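Local coordinates for protein glutaconate CoA-transferase subunit A (Acidaminococcus fermentans, PDB 1POI) that catalyses the transfer of coenzyme A from acetyl-CoA to glutaconate and (R)-2-hydroxyglutarate, a step in the fermentation of glutamate through the hydroxyglutarate pathway, at residues H245-F259 against Y290-V304. Residues are numbered along the deposited sequence; the frame is centred on the assembly and turned at random.
Sequences HPSQCYGLYDYDNPF and YLNKLGATRLINLKV
With CG anti to the backbone N in both D256 (chi1 -169°) and R298 (chi1 172°), and the arginine extended from CG to NE, carboxylate and guanidinium meet as a side-on salt bridge, an instructive case of one acidic side chain joining several chain elements. R298 NH2 donates to D256 OD1 at 2.8 Å and R298 NE to D256 OD2 at 3.1 Å, the two planes being turned 44° apart. Each oxygen has a second donor: D256, at the N-cap position, caps the helix that starts at N257, its OD1 accepting from F259 N on the anti side, while H245 NE2, 2.7 Å from D256 OD2, comes from above the carboxylate plane. An alanine in place of D256 would probably leave R298 and the H245 imidazole without their shared acceptor and the first turn of that helix without its side-chain cap.

The imidazole is fixed at its other nitrogen as well, for H245 ND1 and Y290 OH share a hydrogen bond of 2.9 Å; a water links the same hydroxyl to H245 O. L294 CD1 makes a CH-pi contact over one ring face, 3.8 Å from the H245 centroid, with P246 CB over the opposite face. L302 CD1 fits at the ring edge, while its CD2 packs against Y255 O.

Farther on, the loops form a single bridge between Y253 and K303: D254 N donates to L302 O (2.7 Å), and V304 N bonds weakly to L252 O. V304 CG1 rests on G251 CA.

The contact thus joins the loop beyond strand 236-239, an outermost strand of the parallel sheet in this chain, to the C-terminal helices 287-294 and 296-300; helix 270-282 covers F259 and L294, and P246 leans on helix 32-40.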
ATOM      1  N   HIS A 245     -25.422  -3.197  -5.257  1.00 16.67           N
ATOM      2  CA  HIS A 245     -26.111  -4.446  -4.977  1.00 18.50           C
ATOM      3  C   HIS A 245     -27.353  -4.529  -5.828  1.00 17.23           C
ATOM      4  O   HIS A 245     -28.095  -3.554  -5.934  1.00 20.19           O
ATOM      5  CB  HIS A 245     -26.458  -4.547  -3.489  1.00 21.91           C
ATOM      6  CG  HIS A 245     -27.164  -5.814  -3.121  1.00 24.86           C
ATOM      7  ND1 HIS A 245     -28.463  -6.081  -3.495  1.00 26.97           N
ATOM      8  CD2 HIS A 245     -26.750  -6.893  -2.420  1.00 28.67           C
ATOM      9  CE1 HIS A 245     -28.818  -7.270  -3.047  1.00 27.61           C
ATOM     10  NE2 HIS A 245     -27.797  -7.783  -2.389  1.00 30.72           N
ATOM     11  N   PRO A 246     -27.644  -5.708  -6.389  1.00 15.86           N
ATOM     12  CA  PRO A 246     -26.981  -7.017  -6.345  1.00 18.31           C
ATOM     13  C   PRO A 246     -25.735  -7.255  -7.219  1.00 19.79           C
ATOM     14  O   PRO A 246     -25.377  -8.408  -7.445  1.00 19.22           O
ATOM     15  CB  PRO A 246     -28.085  -7.941  -6.848  1.00 20.02           C
ATOM     16  CG  PRO A 246     -28.668  -7.142  -7.943  1.00 15.10           C
ATOM     17  CD  PRO A 246     -28.847  -5.793  -7.231  1.00 16.21           C
ATOM     18  N   SER A 247     -25.111  -6.218  -7.764  1.00 19.70           N
ATOM     19  CA  SER A 247     -23.960  -6.450  -8.623  1.00 16.39           C
ATOM     20  C   SER A 247     -22.651  -6.293  -7.862  1.00 16.47           C
ATOM     21  O   SER A 247     -22.625  -5.719  -6.754  1.00 14.42           O
ATOM     22  CB  SER A 247     -24.013  -5.533  -9.841  1.00 13.98           C
ATOM     23  OG  SER A 247     -23.824  -4.192  -9.464  1.00 11.06           O
ATOM     24  N   GLN A 248     -21.580  -6.834  -8.448  1.00 15.28           N
ATOM     25  CA  GLN A 248     -20.233  -6.784  -7.851  1.00 14.84           C
ATOM     26  C   GLN A 248     -19.738  -5.354  -7.710  1.00 14.92           C
ATOM     27  O   GLN A 248     -20.323  -4.419  -8.243  1.00 21.29           O
ATOM     28  CB  GLN A 248     -19.220  -7.567  -8.700  1.00  7.35           C
ATOM     29  CG  GLN A 248     -19.719  -8.904  -9.117  1.00  9.28           C
ATOM     30  CD  GLN A 248     -18.700  -9.695  -9.846  1.00 13.77           C
ATOM     31  OE1 GLN A 248     -18.595  -9.626 -11.076  1.00 14.03           O
ATOM     32  NE2 GLN A 248     -17.933 -10.487  -9.103  1.00 19.47           N
ATOM     33  N   CYS A 249     -18.652  -5.195  -6.988  1.00  9.96           N
ATOM     34  CA  CYS A 249     -18.063  -3.909  -6.809  1.00  8.41           C
ATOM     35  C   CYS A 249     -16.693  -4.243  -6.282  1.00 12.50           C
ATOM     36  O   CYS A 249     -16.498  -4.497  -5.077  1.00 14.28           O
ATOM     37  CB  CYS A 249     -18.867  -3.091  -5.835  1.00  6.41           C
ATOM     38  SG  CYS A 249     -18.123  -1.523  -5.456  1.00  9.58           S
ATOM     39  N   TYR A 250     -15.778  -4.350  -7.242  1.00 11.29           N
ATOM     40  CA  TYR A 250     -14.384  -4.677  -7.042  1.00  9.82           C
ATOM     41  C   TYR A 250     -13.762  -4.274  -5.709  1.00 10.83           C
ATOM     42  O   TYR A 250     -13.804  -3.112  -5.311  1.00 11.39           O
ATOM     43  CB  TYR A 250     -13.572  -4.083  -8.198  1.00 12.00           C
ATOM     44  CG  TYR A 250     -12.123  -4.518  -8.224  1.00 11.68           C
ATOM     45  CD1 TYR A 250     -11.171  -3.868  -7.441  1.00 10.85           C
ATOM     46  CD2 TYR A 250     -11.712  -5.614  -8.989  1.00 11.04           C
ATOM     47  CE1 TYR A 250      -9.868  -4.294  -7.407  1.00  6.43           C
ATOM     48  CE2 TYR A 250     -10.387  -6.049  -8.960  1.00  6.67           C
ATOM     49  CZ  TYR A 250      -9.483  -5.383  -8.166  1.00  6.61           C
ATOM     50  OH  TYR A 250      -8.174  -5.809  -8.091  1.00 15.11           O
ATOM     51  N   GLY A 251     -13.188  -5.255  -5.016  1.00 11.44           N
ATOM     52  CA  GLY A 251     -12.509  -4.994  -3.765  1.00 11.00           C
ATOM     53  C   GLY A 251     -13.416  -4.777  -2.588  1.00 14.96           C
ATOM     54  O   GLY A 251     -12.943  -4.595  -1.461  1.00 14.21           O
ATOM     55  N   LEU A 252     -14.722  -4.786  -2.830  1.00 15.80           N
ATOM     56  CA  LEU A 252     -15.657  -4.594  -1.742  1.00 15.53           C
ATOM     57  C   LEU A 252     -16.617  -5.758  -1.536  1.00 16.04           C
ATOM     58  O   LEU A 252     -16.703  -6.298  -0.432  1.00 18.23           O
ATOM     59  CB  LEU A 252     -16.417  -3.284  -1.908  1.00 12.51           C
ATOM     60  CG  LEU A 252     -15.568  -2.052  -1.605  1.00 14.43           C
ATOM     61  CD1 LEU A 252     -16.368  -0.799  -1.860  1.00 18.47           C
ATOM     62  CD2 LEU A 252     -15.095  -2.065  -0.176  1.00 10.95           C
ATOM     63  N   TYR A 253     -17.313  -6.176  -2.584  1.00 13.89           N
ATOM     64  CA  TYR A 253     -18.263  -7.263  -2.429  1.00 13.81           C
ATOM     65  C   TYR A 253     -18.576  -7.927  -3.733  1.00 10.78           C
ATOM     66  O   TYR A 253     -18.370  -7.348  -4.780  1.00 13.67           O
ATOM     67  CB  TYR A 253     -19.552  -6.787  -1.736  1.00 17.48           C
ATOM     68  CG  TYR A 253     -20.170  -5.523  -2.310  1.00 20.94           C
ATOM     69  CD1 TYR A 253     -21.019  -5.577  -3.417  1.00 21.98           C
ATOM     70  CD2 TYR A 253     -19.898  -4.280  -1.755  1.00 19.89           C
ATOM     71  CE1 TYR A 253     -21.568  -4.434  -3.947  1.00 20.72           C
ATOM     72  CE2 TYR A 253     -20.441  -3.132  -2.284  1.00 21.28           C
ATOM     73  CZ  TYR A 253     -21.275  -3.215  -3.376  1.00 21.29           C
ATOM     74  OH  TYR A 253     -21.835  -2.067  -3.886  1.00 26.89           O
ATOM     75  N   ASP A 254     -19.099  -9.139  -3.641  1.00  8.95           N
ATOM     76  CA  ASP A 254     -19.430  -9.987  -4.768  1.00  7.78           C
ATOM     77  C   ASP A 254     -20.932  -9.906  -5.135  1.00  9.09           C
ATOM     78  O   ASP A 254     -21.745  -9.372  -4.353  1.00  8.96           O
ATOM     79  CB  ASP A 254     -19.044 -11.395  -4.341  1.00  9.06           C
ATOM     80  CG  ASP A 254     -18.694 -12.278  -5.497  1.00 17.39           C
ATOM     81  OD1 ASP A 254     -19.108 -11.968  -6.632  1.00 17.71           O
ATOM     82  OD2 ASP A 254     -17.993 -13.295  -5.267  1.00 19.68           O
ATOM     83  N   TYR A 255     -21.325 -10.414  -6.305  1.00  6.79           N
ATOM     84  CA  TYR A 255     -22.733 -10.351  -6.652  1.00  8.83           C
ATOM     85  C   TYR A 255     -23.563 -11.202  -5.716  1.00 13.00           C
ATOM     86  O   TYR A 255     -23.085 -12.179  -5.162  1.00 17.11           O
ATOM     87  CB  TYR A 255     -23.036 -10.707  -8.113  1.00 11.50           C
ATOM     88  CG  TYR A 255     -22.230 -11.801  -8.785  1.00 17.16           C
ATOM     89  CD1 TYR A 255     -21.896 -12.984  -8.136  1.00 17.40           C
ATOM     90  CD2 TYR A 255     -21.772 -11.626 -10.087  1.00 22.28           C
ATOM     91  CE1 TYR A 255     -21.113 -13.964  -8.771  1.00 17.17           C
ATOM     92  CE2 TYR A 255     -20.996 -12.593 -10.730  1.00 22.69           C
ATOM     93  CZ  TYR A 255     -20.666 -13.755 -10.067  1.00 22.37           C
ATOM     94  OH  TYR A 255     -19.877 -14.679 -10.725  1.00 21.86           O
ATOM     95  N   ASP A 256     -24.809 -10.806  -5.531  1.00 15.39           N
ATOM     96  CA  ASP A 256     -25.740 -11.497  -4.668  1.00 14.01           C
ATOM     97  C   ASP A 256     -26.533 -12.434  -5.552  1.00 14.69           C
ATOM     98  O   ASP A 256     -27.618 -12.093  -5.992  1.00 18.33           O
ATOM     99  CB  ASP A 256     -26.664 -10.477  -4.019  1.00 11.40           C
ATOM    100  CG  ASP A 256     -27.482 -11.063  -2.923  1.00 17.31           C
ATOM    101  OD1 ASP A 256     -28.068 -12.134  -3.147  1.00 20.55           O
ATOM    102  OD2 ASP A 256     -27.555 -10.462  -1.828  1.00 20.33           O
ATOM    103  N   ASN A 257     -25.995 -13.620  -5.800  1.00 18.07           N
ATOM    104  CA  ASN A 257     -26.630 -14.624  -6.648  1.00 18.02           C
ATOM    105  C   ASN A 257     -28.036 -15.091  -6.304  1.00 19.41           C
ATOM    106  O   ASN A 257     -28.804 -15.447  -7.204  1.00 14.82           O
ATOM    107  CB  ASN A 257     -25.741 -15.828  -6.796  1.00 21.43           C
ATOM    108  CG  ASN A 257     -25.487 -16.143  -8.225  1.00 28.77           C
ATOM    109  OD1 ASN A 257     -25.986 -17.142  -8.727  1.00 32.94           O
ATOM    110  ND2 ASN A 257     -24.655 -15.339  -8.888  1.00 32.05           N
ATOM    111  N   PRO A 258     -28.343 -15.263  -5.001  1.00 22.07           N
ATOM    112  CA  PRO A 258     -29.708 -15.694  -4.664  1.00 21.76           C
ATOM    113  C   PRO A 258     -30.670 -14.601  -5.174  1.00 23.70           C
ATOM    114  O   PRO A 258     -31.606 -14.871  -5.940  1.00 23.04           O
ATOM    115  CB  PRO A 258     -29.674 -15.740  -3.139  1.00 20.26           C
ATOM    116  CG  PRO A 258     -28.277 -16.177  -2.857  1.00 21.99           C
ATOM    117  CD  PRO A 258     -27.458 -15.350  -3.820  1.00 22.34           C
ATOM    118  N   PHE A 259     -30.374 -13.352  -4.802  1.00 23.23           N
ATOM    119  CA  PHE A 259     -31.169 -12.201  -5.215  1.00 20.63           C
ATOM    120  C   PHE A 259     -31.334 -12.146  -6.742  1.00 20.60           C
ATOM    121  O   PHE A 259     -32.451 -12.091  -7.240  1.00 22.40           O
ATOM    122  CB  PHE A 259     -30.519 -10.928  -4.714  1.00 17.03           C
ATOM    123  CG  PHE A 259     -31.394  -9.731  -4.812  1.00 20.06           C
ATOM    124  CD1 PHE A 259     -31.740  -9.204  -6.051  1.00 19.50           C
ATOM    125  CD2 PHE A 259     -31.865  -9.107  -3.658  1.00 19.69           C
ATOM    126  CE1 PHE A 259     -32.545  -8.066  -6.142  1.00 20.35           C
ATOM    127  CE2 PHE A 259     -32.674  -7.966  -3.735  1.00 20.83           C
ATOM    128  CZ  PHE A 259     -33.013  -7.446  -4.976  1.00 19.66           C
ATOM    129  N   TYR A 290     -33.553  -0.331   2.148  1.00 15.66           N
ATOM    130  CA  TYR A 290     -33.198  -1.455   1.299  1.00 15.67           C
ATOM    131  C   TYR A 290     -32.141  -2.303   2.029  1.00 17.00           C
ATOM    132  O   TYR A 290     -32.250  -3.531   2.108  1.00 19.00           O
ATOM    133  CB  TYR A 290     -32.667  -0.927  -0.036  1.00  7.05           C
ATOM    134  CG  TYR A 290     -32.202  -1.979  -1.022  1.00  6.57           C
ATOM    135  CD1 TYR A 290     -33.104  -2.634  -1.843  1.00  2.00           C
ATOM    136  CD2 TYR A 290     -30.838  -2.269  -1.185  1.00  5.83           C
ATOM    137  CE1 TYR A 290     -32.684  -3.534  -2.795  1.00  2.00           C
ATOM    138  CE2 TYR A 290     -30.413  -3.181  -2.144  1.00  2.00           C
ATOM    139  CZ  TYR A 290     -31.342  -3.805  -2.944  1.00  2.00           C
ATOM    140  OH  TYR A 290     -30.937  -4.713  -3.898  1.00  2.00           O
ATOM    141  N   LEU A 291     -31.146  -1.639   2.605  1.00 16.57           N
ATOM    142  CA  LEU A 291     -30.068  -2.333   3.315  1.00 16.49           C
ATOM    143  C   LEU A 291     -30.612  -3.102   4.504  1.00 18.83           C
ATOM    144  O   LEU A 291     -30.293  -4.285   4.707  1.00 22.26           O
ATOM    145  CB  LEU A 291     -28.990  -1.341   3.770  1.00  7.33           C
ATOM    146  CG  LEU A 291     -28.270  -0.643   2.610  1.00  6.65           C
ATOM    147  CD1 LEU A 291     -27.220   0.286   3.155  1.00  9.01           C
ATOM    148  CD2 LEU A 291     -27.647  -1.659   1.639  1.00  4.84           C
ATOM    149  N   ASN A 292     -31.474  -2.446   5.269  1.00 16.38           N
ATOM    150  CA  ASN A 292     -32.043  -3.075   6.432  1.00 14.23           C
ATOM    151  C   ASN A 292     -32.929  -4.261   6.072  1.00 15.13           C
ATOM    152  O   ASN A 292     -32.861  -5.316   6.702  1.00 13.08           O
ATOM    153  CB  ASN A 292     -32.731  -2.034   7.286  1.00 10.97           C
ATOM    154  CG  ASN A 292     -31.747  -1.241   8.103  1.00 11.95           C
ATOM    155  OD1 ASN A 292     -30.590  -1.620   8.211  1.00 22.14           O
ATOM    156  ND2 ASN A 292     -32.191  -0.153   8.699  1.00 11.54           N
ATOM    157  N   LYS A 293     -33.677  -4.120   4.989  1.00 16.86           N
ATOM    158  CA  LYS A 293     -34.548  -5.187   4.523  1.00 17.07           C
ATOM    159  C   LYS A 293     -33.675  -6.403   4.288  1.00 16.09           C
ATOM    160  O   LYS A 293     -34.016  -7.498   4.710  1.00 21.58           O
ATOM    161  CB  LYS A 293     -35.236  -4.774   3.218  1.00 19.16           C
ATOM    162  CG  LYS A 293     -36.165  -5.812   2.646  1.00 21.41           C
ATOM    163  CD  LYS A 293     -37.593  -5.280   2.473  1.00 19.95           C
ATOM    164  CE  LYS A 293     -38.546  -6.412   2.096  1.00 20.98           C
ATOM    165  NZ  LYS A 293     -38.107  -7.083   0.825  1.00 21.10           N
ATOM    166  N   LEU A 294     -32.545  -6.198   3.621  1.00 15.69           N
ATOM    167  CA  LEU A 294     -31.592  -7.267   3.338  1.00 13.01           C
ATOM    168  C   LEU A 294     -31.032  -7.890   4.621  1.00 13.54           C
ATOM    169  O   LEU A 294     -30.956  -9.116   4.738  1.00 13.20           O
ATOM    170  CB  LEU A 294     -30.443  -6.747   2.485  1.00  9.19           C
ATOM    171  CG  LEU A 294     -30.801  -6.485   1.029  1.00 11.13           C
ATOM    172  CD1 LEU A 294     -29.621  -5.885   0.347  1.00 10.90           C
ATOM    173  CD2 LEU A 294     -31.229  -7.772   0.332  1.00  5.29           C
ATOM    174  N   GLY A 295     -30.660  -7.059   5.589  1.00 11.29           N
ATOM    175  CA  GLY A 295     -30.141  -7.591   6.834  1.00 10.02           C
ATOM    176  C   GLY A 295     -28.627  -7.585   6.847  1.00 11.54           C
ATOM    177  O   GLY A 295     -27.998  -7.814   5.804  1.00  7.82           O
ATOM    178  N   ALA A 296     -28.066  -7.371   8.045  1.00 11.83           N
ATOM    179  CA  ALA A 296     -26.629  -7.297   8.296  1.00 10.82           C
ATOM    180  C   ALA A 296     -25.813  -8.457   7.770  1.00 14.54           C
ATOM    181  O   ALA A 296     -25.100  -8.299   6.779  1.00 21.51           O
ATOM    182  CB  ALA A 296     -26.353  -7.111   9.787  1.00  7.29           C
ATOM    183  N   THR A 297     -25.934  -9.636   8.374  1.00 13.17           N
ATOM    184  CA  THR A 297     -25.107 -10.762   7.930  1.00 12.02           C
ATOM    185  C   THR A 297     -25.139 -11.032   6.418  1.00 10.03           C
ATOM    186  O   THR A 297     -24.118 -11.340   5.823  1.00 15.11           O
ATOM    187  CB  THR A 297     -25.358 -12.088   8.759  1.00 11.14           C
ATOM    188  OG1 THR A 297     -26.589 -12.709   8.366  1.00 12.05           O
ATOM    189  CG2 THR A 297     -25.412 -11.797  10.258  1.00  3.55           C
ATOM    190  N   ARG A 298     -26.273 -10.788   5.785  1.00  8.27           N
ATOM    191  CA  ARG A 298     -26.425 -11.038   4.363  1.00  8.13           C
ATOM    192  C   ARG A 298     -25.463 -10.233   3.545  1.00 10.57           C
ATOM    193  O   ARG A 298     -24.969 -10.712   2.532  1.00 11.27           O
ATOM    194  CB  ARG A 298     -27.849 -10.716   3.899  1.00  9.49           C
ATOM    195  CG  ARG A 298     -27.996 -10.780   2.395  1.00  9.47           C
ATOM    196  CD  ARG A 298     -29.426 -10.931   1.900  1.00  4.76           C
ATOM    197  NE  ARG A 298     -29.384 -11.370   0.508  1.00  8.81           N
ATOM    198  CZ  ARG A 298     -30.435 -11.807  -0.176  1.00 12.06           C
ATOM    199  NH1 ARG A 298     -31.629 -11.866   0.404  1.00 12.67           N
ATOM    200  NH2 ARG A 298     -30.296 -12.182  -1.447  1.00 11.57           N
ATOM    201  N   LEU A 299     -25.248  -8.986   3.952  1.00 12.67           N
ATOM    202  CA  LEU A 299     -24.340  -8.082   3.244  1.00 12.59           C
ATOM    203  C   LEU A 299     -22.897  -8.472   3.499  1.00 14.64           C
ATOM    204  O   LEU A 299     -22.077  -8.523   2.567  1.00 16.72           O
ATOM    205  CB  LEU A 299     -24.600  -6.634   3.672  1.00  9.11           C
ATOM    206  CG  LEU A 299     -26.012  -6.140   3.311  1.00  6.21           C
ATOM    207  CD1 LEU A 299     -26.185  -4.750   3.839  1.00  2.00           C
ATOM    208  CD2 LEU A 299     -26.264  -6.232   1.798  1.00  2.00           C
ATOM    209  N   ILE A 300     -22.617  -8.790   4.763  1.00 15.77           N
ATOM    210  CA  ILE A 300     -21.293  -9.214   5.233  1.00 12.14           C
ATOM    211  C   ILE A 300     -20.793 -10.440   4.471  1.00 12.54           C
ATOM    212  O   ILE A 300     -19.622 -10.513   4.095  1.00 14.39           O
ATOM    213  CB  ILE A 300     -21.330  -9.564   6.722  1.00  8.98           C
ATOM    214  CG1 ILE A 300     -21.542  -8.291   7.542  1.00  7.07           C
ATOM    215  CG2 ILE A 300     -20.060 -10.283   7.123  1.00 13.08           C
ATOM    216  CD1 ILE A 300     -21.455  -8.485   9.051  1.00  5.53           C
ATOM    217  N   ASN A 301     -21.681 -11.384   4.195  1.00 10.22           N
ATOM    218  CA  ASN A 301     -21.272 -12.594   3.488  1.00 12.35           C
ATOM    219  C   ASN A 301     -21.072 -12.426   2.004  1.00 10.40           C
ATOM    220  O   ASN A 301     -20.972 -13.403   1.272  1.00  8.97           O
ATOM    221  CB  ASN A 301     -22.252 -13.736   3.764  1.00 15.95           C
ATOM    222  CG  ASN A 301     -22.491 -13.944   5.248  1.00 22.98           C
ATOM    223  OD1 ASN A 301     -23.471 -14.570   5.642  1.00 31.32           O
ATOM    224  ND2 ASN A 301     -21.605 -13.406   6.085  1.00 27.02           N
ATOM    225  N   LEU A 302     -21.047 -11.184   1.551  1.00 12.91           N
ATOM    226  CA  LEU A 302     -20.854 -10.906   0.135  1.00 13.94           C
ATOM    227  C   LEU A 302     -19.471 -10.307  -0.053  1.00 14.92           C
ATOM    228  O   LEU A 302     -18.994 -10.168  -1.176  1.00 14.56           O
ATOM    229  CB  LEU A 302     -21.928  -9.932  -0.369  1.00 14.43           C
ATOM    230  CG  LEU A 302     -23.303 -10.493  -0.773  1.00 17.58           C
ATOM    231  CD1 LEU A 302     -24.266  -9.366  -1.112  1.00 15.69           C
ATOM    232  CD2 LEU A 302     -23.165 -11.403  -1.973  1.00 16.63           C
ATOM    233  N   LYS A 303     -18.818  -9.985   1.055  1.00 15.73           N
ATOM    234  CA  LYS A 303     -17.506  -9.383   0.998  1.00 20.68           C
ATOM    235  C   LYS A 303     -16.426 -10.162   0.265  1.00 22.35           C
ATOM    236  O   LYS A 303     -16.409 -11.393   0.225  1.00 25.14           O
ATOM    237  CB  LYS A 303     -17.043  -8.977   2.394  1.00 23.24           C
ATOM    238  CG  LYS A 303     -17.905  -7.842   2.963  1.00 32.70           C
ATOM    239  CD  LYS A 303     -17.462  -7.377   4.344  1.00 35.89           C
ATOM    240  CE  LYS A 303     -18.500  -6.421   4.909  1.00 40.41           C
ATOM    241  NZ  LYS A 303     -18.291  -6.123   6.355  1.00 45.25           N
ATOM    242  N   VAL A 304     -15.555  -9.406  -0.381  1.00 20.92           N
ATOM    243  CA  VAL A 304     -14.444  -9.943  -1.148  1.00 16.41           C
ATOM    244  C   VAL A 304     -13.337 -10.463  -0.207  1.00 15.66           C
ATOM    245  O   VAL A 304     -13.112  -9.903   0.880  1.00 15.77           O
ATOM    246  CB  VAL A 304     -13.928  -8.815  -2.114  1.00 14.67           C
ATOM    247  CG1 VAL A 304     -12.410  -8.671  -2.105  1.00 13.20           C
ATOM    248  CG2 VAL A 304     -14.457  -9.048  -3.503  1.00  7.07           C
TER
HETATM  249  O   HOH W   1     -31.296  -3.335  -6.266  1.00 37.59           O